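Local coordinates for protein 0.19 alpha-amylase inhibitor (Triticum aestivum, PDB 1HSS) that inhibits alpha-amylases as a disulfide-rich homodimeric seed protein of the cereal trypsin/alpha-amylase inhibitor family, at residues 24-27 with 33-36. Residues are numbered along the deposited sequence; the frame is centred on the assembly and turned at random.
Sequences LRLQ and VPEA
Leu26 meets Pro34 through a single methyl: its CD1 lies 3.9 Å from CD of the proline ring, and the two side chains run at about a right angle to each other, so the leucine offers a branch end rather than its flank. Its CG stands anti to the carbonyl carbon (chi1 -69°), beside the backbone N, and chi2 of 164° then places CD1 at the proline ring. The CB of both Leu26 and Val33 is directed at the opposing segment, and Val33 CG1 approaches Leu26 CB at 4.3 Å. The same valine methyl also touches Gln27, with Val33 CG1 4.0 Å from Gln27 CG. Here the extended glutamine (chi2 -171°) slants past the valine, contributing its aliphatic stem to the contact. Only 132 Å² is buried in total, consistent with a small apolar contact that joins the end of helix 20-27 to the loop leading into helix 35-46 in this prolamin-clan fold with five disulfides. Pro34 is the N-cap residue of helix 35-46, and Leu26 and Gln27 end helix 20-27. Leu24 of the same helix packs on helices 53-67 and 85-92, while Gln27 touches Thr91 of helix 85-92 and Tyr113 of the second subunit.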
loop_
_atom_site.group_PDB
_atom_site.type_symbol
_atom_site.label_atom_id
_atom_site.label_comp_id
_atom_site.label_asym_id
_atom_site.label_seq_id
_atom_site.Cartn_x
_atom_site.Cartn_y
_atom_site.Cartn_z
ATOM N N LEU A 24 -8.332 8.200 3.051
ATOM C CA LEU A 24 -7.783 8.235 1.693
ATOM C C LEU A 24 -7.432 9.656 1.203
ATOM O O LEU A 24 -6.402 9.865 0.569
ATOM C CB LEU A 24 -8.767 7.555 0.727
ATOM C CG LEU A 24 -8.420 7.601 -0.766
ATOM C CD1 LEU A 24 -7.004 7.051 -1.024
ATOM C CD2 LEU A 24 -9.448 6.829 -1.545
ATOM N N ARG A 25 -8.248 10.641 1.559
ATOM C CA ARG A 25 -7.983 12.038 1.215
ATOM C C ARG A 25 -6.801 12.672 1.932
ATOM O O ARG A 25 -6.129 13.527 1.357
ATOM C CB ARG A 25 -9.226 12.882 1.447
ATOM C CG ARG A 25 -10.238 12.722 0.348
ATOM C CD ARG A 25 -11.083 13.951 0.259
ATOM N NE ARG A 25 -12.369 13.713 0.880
ATOM C CZ ARG A 25 -13.470 13.412 0.196
ATOM N NH1 ARG A 25 -13.499 13.563 -1.139
ATOM N NH2 ARG A 25 -14.562 13.017 0.854
ATOM N N LEU A 26 -6.559 12.264 3.180
ATOM C CA LEU A 26 -5.349 12.639 3.923
ATOM C C LEU A 26 -4.090 11.924 3.412
ATOM O O LEU A 26 -3.052 12.537 3.146
ATOM C CB LEU A 26 -5.519 12.330 5.415
ATOM C CG LEU A 26 -6.513 13.165 6.229
ATOM C CD1 LEU A 26 -6.828 12.468 7.558
ATOM C CD2 LEU A 26 -5.928 14.547 6.458
ATOM N N GLN A 27 -4.196 10.618 3.250
ATOM C CA GLN A 27 -3.075 9.859 2.777
ATOM C C GLN A 27 -2.608 10.227 1.389
ATOM O O GLN A 27 -1.412 10.185 1.136
ATOM C CB GLN A 27 -3.398 8.387 2.793
ATOM C CG GLN A 27 -3.446 7.786 4.160
ATOM C CD GLN A 27 -3.547 6.283 4.075
ATOM O OE1 GLN A 27 -2.680 5.568 4.570
ATOM N NE2 GLN A 27 -4.555 5.796 3.365
ATOM N N VAL A 33 -2.165 11.565 9.486
ATOM C CA VAL A 33 -3.480 11.007 9.783
ATOM C C VAL A 33 -3.657 10.758 11.279
ATOM O O VAL A 33 -2.791 10.148 11.923
ATOM C CB VAL A 33 -3.787 9.697 8.946
ATOM C CG1 VAL A 33 -2.980 9.675 7.655
ATOM C CG2 VAL A 33 -3.521 8.442 9.747
ATOM N N PRO A 34 -4.698 11.364 11.885
ATOM C CA PRO A 34 -5.021 11.134 13.302
ATOM C C PRO A 34 -5.359 9.668 13.562
ATOM O O PRO A 34 -6.010 9.013 12.731
ATOM C CB PRO A 34 -6.239 12.040 13.551
ATOM C CG PRO A 34 -6.145 13.091 12.496
ATOM C CD PRO A 34 -5.618 12.344 11.284
ATOM N N GLU A 35 -4.968 9.169 14.729
ATOM C CA GLU A 35 -5.222 7.775 15.070
ATOM C C GLU A 35 -6.700 7.384 15.062
ATOM O O GLU A 35 -7.056 6.300 14.593
ATOM C CB GLU A 35 -4.594 7.441 16.420
ATOM C CG GLU A 35 -3.063 7.357 16.374
ATOM C CD GLU A 35 -2.524 6.625 15.128
ATOM O OE1 GLU A 35 -2.746 5.389 14.985
ATOM O OE2 GLU A 35 -1.862 7.294 14.297
ATOM N N ALA A 36 -7.557 8.335 15.418
ATOM C CA ALA A 36 -9.001 8.122 15.391
ATOM C C ALA A 36 -9.554 7.852 13.988
ATOM O O ALA A 36 -10.419 6.995 13.825
ATOM C CB ALA A 36 -9.721 9.310 16.012
#